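Local coordinates for alpha-L-rhamnosidase (PDB 6GSZ), which probably hydrolyses terminal non-reducing alpha-L-rhamnose residues from alpha-L-rhamnosides, and binds calcium, at residues D113-A118 against F296-L301; E521-I526 against G562-D567; G776-A781 against R786-E791. All coordinates share one frame; numbering follows the deposited sequence.

Contact 1. Residues D113-A118 against F296-L301; sequences DAVVIA and FPKERL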
loop_
_atom_site.group_PDB
_atom_site.type_symbol
_atom_site.label_atom_id
_atom_site.label_comp_id
_atom_site.label_asym_id
_atom_site.label_seq_id
_atom_site.Cartn_x
_atom_site.Cartn_y
_atom_site.Cartn_z
ATOM N N ASP A 113 26.665 19.344 10.377
ATOM C CA ASP A 113 26.525 19.472 11.852
ATOM C C ASP A 113 25.051 19.376 12.279
ATOM O O ASP A 113 24.695 19.725 13.378
ATOM C CB ASP A 113 27.214 20.729 12.399
ATOM C CG ASP A 113 26.911 22.022 11.662
ATOM O OD1 ASP A 113 26.522 21.944 10.477
ATOM O OD2 ASP A 113 27.092 23.112 12.280
ATOM N N ALA A 114 24.184 18.877 11.420
ATOM C CA ALA A 114 22.758 18.775 11.766
ATOM C C ALA A 114 22.583 17.720 12.850
ATOM O O ALA A 114 23.148 16.615 12.768
ATOM C CB ALA A 114 21.924 18.481 10.572
ATOM N N VAL A 115 21.826 18.099 13.882
ATOM C CA VAL A 115 21.485 17.194 14.980
ATOM C C VAL A 115 19.972 17.252 15.238
ATOM O O VAL A 115 19.254 18.176 14.817
ATOM C CB VAL A 115 22.257 17.524 16.269
ATOM C CG1 VAL A 115 23.757 17.415 16.044
ATOM C CG2 VAL A 115 21.872 18.873 16.846
ATOM N N VAL A 116 19.476 16.210 15.895
ATOM C CA VAL A 116 18.079 16.210 16.292
ATOM C C VAL A 116 17.900 17.237 17.412
ATOM O O VAL A 116 18.639 17.160 18.402
ATOM C CB VAL A 116 17.587 14.821 16.734
ATOM C CG1 VAL A 116 16.149 14.867 17.223
ATOM C CG2 VAL A 116 17.746 13.790 15.632
ATOM N N ILE A 117 16.911 18.128 17.247
ATOM C CA ILE A 117 16.633 19.086 18.290
ATOM C C ILE A 117 15.224 18.892 18.829
ATOM O O ILE A 117 14.320 18.414 18.161
ATOM C CB ILE A 117 16.853 20.514 17.809
ATOM C CG1 ILE A 117 15.910 20.882 16.667
ATOM C CG2 ILE A 117 18.323 20.723 17.484
ATOM C CD1 ILE A 117 15.989 22.341 16.269
ATOM N N ALA A 118 15.071 19.382 20.069
ATOM C CA ALA A 118 13.855 19.401 20.790
ATOM C C ALA A 118 13.702 20.752 21.482
ATOM O O ALA A 118 14.679 21.442 21.758
ATOM C CB ALA A 118 13.823 18.286 21.811
ATOM N N PHE A 296 20.871 10.731 18.918
ATOM C CA PHE A 296 20.193 9.995 17.818
ATOM C C PHE A 296 21.219 9.384 16.871
ATOM O O PHE A 296 22.104 10.093 16.382
ATOM C CB PHE A 296 19.296 10.944 17.023
ATOM C CG PHE A 296 18.547 10.247 15.924
ATOM C CD1 PHE A 296 17.342 9.642 16.214
ATOM C CD2 PHE A 296 19.009 10.248 14.620
ATOM C CE1 PHE A 296 16.603 9.032 15.231
ATOM C CE2 PHE A 296 18.272 9.623 13.636
ATOM C CZ PHE A 296 17.086 9.011 13.947
ATOM N N PRO A 297 21.131 8.068 16.582
ATOM C CA PRO A 297 22.074 7.459 15.645
ATOM C C PRO A 297 21.706 7.633 14.171
ATOM O O PRO A 297 20.733 7.007 13.693
ATOM C CB PRO A 297 22.067 5.989 16.070
ATOM C CG PRO A 297 20.732 5.758 16.696
ATOM C CD PRO A 297 20.237 7.086 17.212
ATOM N N LYS A 298 22.484 8.463 13.464
ATOM C CA LYS A 298 22.220 8.797 12.034
ATOM C C LYS A 298 22.404 7.586 11.114
ATOM O O LYS A 298 22.077 7.699 9.944
ATOM C CB LYS A 298 23.131 9.941 11.576
ATOM C CG LYS A 298 22.782 11.299 12.169
ATOM C CD LYS A 298 23.540 12.413 11.507
ATOM C CE LYS A 298 23.164 13.776 12.004
ATOM N NZ LYS A 298 23.652 13.988 13.383
ATOM N N GLU A 299 22.875 6.447 11.654
ATOM C CA GLU A 299 23.043 5.219 10.856
ATOM C C GLU A 299 21.686 4.648 10.441
ATOM O O GLU A 299 21.639 3.891 9.482
ATOM C CB GLU A 299 23.860 4.165 11.628
ATOM C CG GLU A 299 25.323 4.554 11.753
ATOM C CD GLU A 299 25.680 5.556 12.849
ATOM O OE1 GLU A 299 24.786 5.894 13.724
ATOM O OE2 GLU A 299 26.863 6.008 12.842
ATOM N N ARG A 300 20.590 5.007 11.138
ATOM C CA ARG A 300 19.276 4.459 10.781
ATOM C C ARG A 300 18.620 5.238 9.637
ATOM O O ARG A 300 17.576 4.776 9.122
ATOM C CB ARG A 300 18.314 4.408 11.966
ATOM C CG ARG A 300 18.953 4.333 13.336
ATOM C CD ARG A 300 17.983 4.830 14.395
ATOM N NE ARG A 300 18.084 4.062 15.635
ATOM C CZ ARG A 300 17.554 4.411 16.788
ATOM N NH1 ARG A 300 16.762 5.473 16.861
ATOM N NH2 ARG A 300 17.814 3.729 17.896
ATOM N N LEU A 301 19.181 6.399 9.272
ATOM C CA LEU A 301 18.507 7.247 8.299
ATOM C C LEU A 301 18.554 6.620 6.895
ATOM O O LEU A 301 19.616 6.159 6.475
ATOM C CB LEU A 301 19.090 8.662 8.316
ATOM C CG LEU A 301 18.833 9.437 9.605
ATOM C CD1 LEU A 301 19.741 10.630 9.694
ATOM C CD2 LEU A 301 17.382 9.822 9.754
#
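Val116 and Phe296 meet at a slant, the valine presenting a single methyl to the root of the aromatic side chain. CG2 of Val116 lies 3.5 Å from CB of Phe296 and 3.6 Å from its CG, while CD2 is a little farther off. Phe296 holds its ring trans to the backbone N (chi1 -178°), and from CB the ring runs away from residues 113-118; Phe296 packs on Leu154 of strand 144-154, which Val116 touches as well. The pair lies beside a small two-stranded antiparallel sheet, strands 116-119 and 291-294, in which Val116 bonds to Leu294 through the backbone. Just after the second strand the chain makes a short 3-10 turn before strand 301-302, within the alpha-L-rhamnosidase N-terminal domain. From this turn Lys298 stretches back with a nearly extended chain that bends at its last torsion, chi4 71°, and its NZ donates a 2.7 Å hydrogen bond to Ala114 O. NZ lies in the carbonyl plane and approaches the oxygen close to end-on (C=O...N 157°). Trp111 also packs on Lys298. Within the turn, Pro297 CG sits over one face of the Arg300 guanidinium, offset toward its rim.

Contact 2. Residues E521-I526 against G562-D567; sequences ETPTSI and GIVRND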
loop_
_atom_site.group_PDB
_atom_site.type_symbol
_atom_site.label_atom_id
_atom_site.label_comp_id
_atom_site.label_asym_id
_atom_site.label_seq_id
_atom_site.Cartn_x
_atom_site.Cartn_y
_atom_site.Cartn_z
ATOM N N GLU A 521 4.845 -12.752 20.925
ATOM C CA GLU A 521 3.965 -13.418 19.981
ATOM C C GLU A 521 4.631 -14.699 19.465
ATOM O O GLU A 521 5.775 -14.660 19.061
ATOM C CB GLU A 521 3.625 -12.478 18.831
ATOM C CG GLU A 521 2.843 -11.267 19.301
ATOM C CD GLU A 521 2.728 -10.144 18.272
ATOM O OE1 GLU A 521 1.643 -9.465 18.226
ATOM O OE2 GLU A 521 3.656 -10.003 17.486
ATOM N N THR A 522 3.891 -15.803 19.466
ATOM C CA THR A 522 4.417 -17.064 18.963
ATOM C C THR A 522 4.204 -17.182 17.457
ATOM O O THR A 522 3.323 -16.537 16.895
ATOM C CB THR A 522 3.819 -18.241 19.749
ATOM O OG1 THR A 522 2.399 -18.230 19.668
ATOM C CG2 THR A 522 4.264 -18.191 21.197
ATOM N N PRO A 523 5.033 -17.983 16.749
ATOM C CA PRO A 523 4.963 -18.035 15.279
ATOM C C PRO A 523 3.619 -18.585 14.772
ATOM O O PRO A 523 3.109 -19.579 15.296
ATOM C CB PRO A 523 6.090 -19.009 14.922
ATOM C CG PRO A 523 7.023 -18.986 16.126
ATOM C CD PRO A 523 6.117 -18.801 17.306
ATOM N N THR A 524 3.074 -17.957 13.714
ATOM C CA THR A 524 1.782 -18.389 13.142
ATOM C C THR A 524 1.909 -18.575 11.622
ATOM O O THR A 524 2.639 -17.863 10.932
ATOM C CB THR A 524 0.658 -17.392 13.444
ATOM O OG1 THR A 524 0.936 -16.088 12.905
ATOM C CG2 THR A 524 0.417 -17.316 14.931
ATOM N N SER A 525 1.086 -19.493 11.120
ATOM C CA SER A 525 0.924 -19.691 9.677
ATOM C C SER A 525 0.142 -18.512 9.100
ATOM O O SER A 525 -0.574 -17.828 9.843
ATOM C CB SER A 525 0.185 -20.968 9.398
ATOM O OG SER A 525 -1.166 -20.858 9.784
ATOM N N ILE A 526 0.351 -18.239 7.813
ATOM C CA ILE A 526 -0.333 -17.217 6.982
ATOM C C ILE A 526 0.218 -15.819 7.306
ATOM O O ILE A 526 0.686 -15.148 6.423
ATOM C CB ILE A 526 -1.871 -17.280 7.054
ATOM C CG1 ILE A 526 -2.388 -18.713 6.838
ATOM C CG2 ILE A 526 -2.470 -16.301 6.048
ATOM C CD1 ILE A 526 -3.848 -18.862 7.117
ATOM N N GLY A 562 11.991 -20.194 12.133
ATOM C CA GLY A 562 10.830 -19.500 12.674
ATOM C C GLY A 562 9.653 -20.419 12.989
ATOM O O GLY A 562 9.115 -20.409 14.080
ATOM N N ILE A 563 9.254 -21.232 12.006
ATOM C CA ILE A 563 8.166 -22.173 12.197
ATOM C C ILE A 563 8.532 -23.156 13.318
ATOM O O ILE A 563 9.669 -23.615 13.396
ATOM C CB ILE A 563 7.871 -22.901 10.875
ATOM C CG1 ILE A 563 7.345 -21.899 9.825
ATOM C CG2 ILE A 563 6.895 -24.045 11.085
ATOM C CD1 ILE A 563 7.094 -22.488 8.467
ATOM N N VAL A 564 7.553 -23.430 14.202
ATOM C CA VAL A 564 7.711 -24.345 15.322
ATOM C C VAL A 564 7.075 -25.679 14.906
ATOM O O VAL A 564 5.906 -25.739 14.620
ATOM C CB VAL A 564 7.043 -23.784 16.605
ATOM C CG1 VAL A 564 7.137 -24.734 17.785
ATOM C CG2 VAL A 564 7.645 -22.471 16.972
ATOM N N ARG A 565 7.861 -26.755 14.940
ATOM C CA ARG A 565 7.474 -27.995 14.305
ATOM C C ARG A 565 7.286 -29.135 15.324
ATOM O O ARG A 565 7.897 -29.156 16.399
ATOM C CB ARG A 565 8.495 -28.457 13.288
ATOM C CG ARG A 565 8.629 -27.472 12.130
ATOM C CD ARG A 565 9.689 -27.841 11.163
ATOM N NE ARG A 565 9.932 -26.795 10.199
ATOM C CZ ARG A 565 9.697 -26.871 8.889
ATOM N NH1 ARG A 565 9.053 -27.910 8.367
ATOM N NH2 ARG A 565 10.120 -25.895 8.108
ATOM N N ASN A 566 6.429 -30.079 14.933
ATOM C CA ASN A 566 6.280 -31.361 15.616
ATOM C C ASN A 566 7.394 -32.321 15.148
ATOM O O ASN A 566 8.295 -31.945 14.362
ATOM C CB ASN A 566 4.855 -31.903 15.482
ATOM C CG ASN A 566 4.525 -32.524 14.140
ATOM O OD1 ASN A 566 5.355 -32.490 13.229
ATOM N ND2 ASN A 566 3.300 -33.063 14.023
ATOM N N ASP A 567 7.338 -33.561 15.656
ATOM C CA ASP A 567 8.407 -34.520 15.428
ATOM C C ASP A 567 8.545 -34.914 13.953
ATOM O O ASP A 567 9.585 -35.399 13.592
ATOM C CB ASP A 567 8.180 -35.786 16.262
ATOM C CG ASP A 567 6.826 -36.490 16.054
ATOM O OD1 ASP A 567 5.948 -35.980 15.271
ATOM O OD2 ASP A 567 6.631 -37.565 16.677
#
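The five-membered ring of Pro523 meets the flat peptide group of Gly562 at its carbonyl oxygen and, beside it, a methyl of Val564. Two carbons of the ring share the oxygen: Pro523 CG is 3.3 Å from Gly562 O, and Pro523 CB stands at 3.4 Å from the same atom. The CG corner also receives Val564 CG2 at 3.6 Å, with Pro523 CD following at 4.0 Å from that methyl. The valine side chain runs aslant to the ring. Its CG1 is trans to the backbone N (chi1 178°), which puts CG2 next to that N and in touch with the proline. The residue between, Ile563, points away from residues 521-526 at its CB, and its side chain packs on Leu606 of helix 598-619. No hydrogen bond links the two segments, so the contact is van der Waals packing of a proline against a chain that has just left its helix. A calcium ion bound by Ser506 and Lys561 lies close to Gly562. Both segments are loops of the alpha-helical (alpha/alpha)6 barrel: residues 521-526 lead towards helix 530-542, residues 562-567 leave the end of helix 545-562, and Trp558 of that helix packs on both Pro523 and Ile563.

Contact 3. Residues G776-A781 against R786-E791; sequences GGLSPA and RRINIE. With CA (calcium ion), chain M.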
loop_
_atom_site.group_PDB
_atom_site.type_symbol
_atom_site.label_atom_id
_atom_site.label_comp_id
_atom_site.label_asym_id
_atom_site.label_seq_id
_atom_site.Cartn_x
_atom_site.Cartn_y
_atom_site.Cartn_z
ATOM N N GLY A 776 -11.091 -10.837 -16.639
ATOM C CA GLY A 776 -10.256 -10.022 -17.521
ATOM C C GLY A 776 -9.205 -10.820 -18.260
ATOM O O GLY A 776 -8.613 -10.313 -19.213
ATOM N N GLY A 777 -8.921 -12.030 -17.773
ATOM C CA GLY A 777 -8.016 -12.927 -18.431
ATOM C C GLY A 777 -6.533 -12.691 -18.210
ATOM O O GLY A 777 -5.741 -13.478 -18.714
ATOM N N LEU A 778 -6.112 -11.631 -17.504
ATOM C CA LEU A 778 -4.714 -11.204 -17.547
ATOM C C LEU A 778 -3.928 -11.739 -16.347
ATOM O O LEU A 778 -4.271 -11.460 -15.185
ATOM C CB LEU A 778 -4.674 -9.683 -17.528
ATOM C CG LEU A 778 -5.117 -8.984 -18.803
ATOM C CD1 LEU A 778 -5.280 -7.507 -18.551
ATOM C CD2 LEU A 778 -4.111 -9.222 -19.892
ATOM N N SER A 779 -2.801 -12.390 -16.612
ATOM C CA SER A 779 -1.873 -12.810 -15.545
ATOM C C SER A 779 -0.477 -12.848 -16.131
ATOM O O SER A 779 -0.293 -13.024 -17.339
ATOM C CB SER A 779 -2.234 -14.151 -14.917
ATOM O OG SER A 779 -2.131 -15.198 -15.882
ATOM N N PRO A 780 0.565 -12.743 -15.292
ATOM C CA PRO A 780 1.940 -12.848 -15.775
ATOM C C PRO A 780 2.329 -14.301 -16.056
ATOM O O PRO A 780 2.147 -15.170 -15.217
ATOM C CB PRO A 780 2.759 -12.195 -14.653
ATOM C CG PRO A 780 1.946 -12.473 -13.404
ATOM C CD PRO A 780 0.495 -12.419 -13.846
ATOM N N ALA A 781 2.879 -14.528 -17.239
ATOM C CA ALA A 781 3.396 -15.850 -17.605
ATOM C C ALA A 781 4.878 -15.983 -17.267
ATOM O O ALA A 781 5.406 -17.074 -17.243
ATOM C CB ALA A 781 3.144 -16.171 -19.064
ATOM N N ARG A 786 6.836 -9.763 -18.721
ATOM C CA ARG A 786 7.400 -9.710 -20.071
ATOM C C ARG A 786 6.761 -10.782 -20.964
ATOM O O ARG A 786 6.801 -10.677 -22.218
ATOM C CB ARG A 786 8.909 -9.950 -20.008
ATOM C CG ARG A 786 9.677 -9.623 -21.281
ATOM C CD ARG A 786 11.129 -10.100 -21.151
ATOM N NE ARG A 786 11.202 -11.571 -21.084
ATOM C CZ ARG A 786 11.421 -12.401 -22.102
ATOM N NH1 ARG A 786 11.707 -11.905 -23.303
ATOM N NH2 ARG A 786 11.285 -13.700 -21.877
ATOM N N ARG A 787 6.174 -11.803 -20.323
ATOM C CA ARG A 787 5.329 -12.760 -21.013
ATOM C C ARG A 787 3.993 -12.764 -20.276
ATOM O O ARG A 787 3.985 -12.640 -19.024
ATOM C CB ARG A 787 5.914 -14.183 -20.967
ATOM C CG ARG A 787 7.242 -14.331 -21.678
ATOM C CD ARG A 787 6.915 -14.265 -23.163
ATOM N NE ARG A 787 8.069 -14.412 -24.054
ATOM C CZ ARG A 787 8.756 -13.396 -24.552
ATOM N NH1 ARG A 787 8.454 -12.166 -24.161
ATOM N NH2 ARG A 787 9.749 -13.629 -25.402
ATOM N N ILE A 788 2.902 -12.679 -21.018
ATOM C CA ILE A 788 1.579 -12.457 -20.509
ATOM C C ILE A 788 0.669 -13.621 -20.900
ATOM O O ILE A 788 0.703 -14.060 -22.063
ATOM C CB ILE A 788 1.023 -11.121 -21.038
ATOM C CG1 ILE A 788 2.038 -10.008 -20.777
ATOM C CG2 ILE A 788 -0.348 -10.822 -20.450
ATOM C CD1 ILE A 788 1.646 -8.658 -21.319
ATOM N N ASN A 789 -0.168 -14.105 -19.982
ATOM C CA ASN A 789 -1.243 -15.072 -20.347
ATOM C C ASN A 789 -2.534 -14.255 -20.465
ATOM O O ASN A 789 -2.802 -13.388 -19.609
ATOM C CB ASN A 789 -1.265 -16.258 -19.362
ATOM C CG ASN A 789 -2.063 -17.472 -19.814
ATOM O OD1 ASN A 789 -1.663 -18.192 -20.752
ATOM N ND2 ASN A 789 -3.165 -17.768 -19.116
ATOM N N ILE A 790 -3.277 -14.505 -21.542
ATOM C CA ILE A 790 -4.530 -13.847 -21.813
ATOM C C ILE A 790 -5.590 -14.925 -21.984
ATOM O O ILE A 790 -5.697 -15.525 -23.089
ATOM C CB ILE A 790 -4.462 -12.891 -23.013
ATOM C CG1 ILE A 790 -3.318 -11.900 -22.814
ATOM C CG2 ILE A 790 -5.806 -12.204 -23.169
ATOM C CD1 ILE A 790 -3.191 -10.842 -23.869
ATOM N N GLU A 791 -6.290 -15.240 -20.901
ATOM C CA GLU A 791 -7.159 -16.421 -20.816
ATOM C C GLU A 791 -8.469 -15.973 -20.152
ATOM O O GLU A 791 -8.707 -16.249 -18.986
ATOM C CB GLU A 791 -6.422 -17.566 -20.084
ATOM C CG GLU A 791 -7.170 -18.899 -19.988
ATOM C CD GLU A 791 -6.369 -20.056 -19.380
ATOM O OE1 GLU A 791 -5.181 -19.893 -19.089
ATOM O OE2 GLU A 791 -6.911 -21.133 -19.140
HETATM CA CA CA M . -5.035 -21.885 -17.796
HETATM O O HOH W 1 -4.330 -15.520 -17.409
HETATM O O HOH W 2 -3.706 -20.076 -16.311
HETATM O O HOH W 3 -2.710 -20.839 -18.441
HETATM O O HOH W 4 -3.898 -22.493 -20.116
HETATM O O HOH W 5 -6.126 -23.626 -18.909
HETATM O O HOH W 6 -6.203 -23.543 -16.599
#
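Ser779 and Asn789 form the hydrogen-bonded pair at the middle of an antiparallel beta hairpin, strands 778-780 and 787-790. Asn789 N donates to Ser779 O at 2.9 Å in a nearly straight bond (165°), and Ser779 N answers more loosely to Asn789 O at 3.2 Å. Toward the turn, Ala781 N reaches Arg787 O at 2.8 Å from well above the carbonyl plane; at the other end Glu791 N bonds to Gly777 O. One water donates to Gly777 O, accepts from Asn789 ND2 and bonds to Ser779 OG. In the conformer described, Asn789 ND2 also donates a hydrogen bond to Glu791 OE1, on the lone pair facing away from OE2. Glu791, with CG trans to its backbone N (chi1 -177°) and the chain extended beyond, grips the calcium ion with both carboxylate oxygens, each at 2.4 Å, and five waters complete the shell. Strand 841-845 continues the sheet beyond 787-790. The sheet's other face, lined by Leu778 and Ile790, packs on Thr814 of strand 810-819 in the C-terminal beta sandwich; Leu778 CD2 lies 4.0 Å from Ile790 CG1 and 4.1 Å from Ile788 CG2, the side chains pointing the same way.

The three contacts come one after another along the chain and share no residue, strand or helix. Contact 1 closes a 178-residue separation within the beta-rich N-terminal part, contact 2 joins two interhelical loops of the helical barrel, and contact 3 is a local hairpin opening the C-terminal sheet right after helix 768-775. Their centres lie about 38 Å (1 and 2), 35 Å (2 and 3) and 47 Å (1 and 3) apart, and none touches another; contacts 1 and 3 fall on opposite sides of the chain's centre. They thus sample separate parts of a multidomain enzyme, two beta regions and the helical barrel, with calcium ions beside contacts 2 and 3.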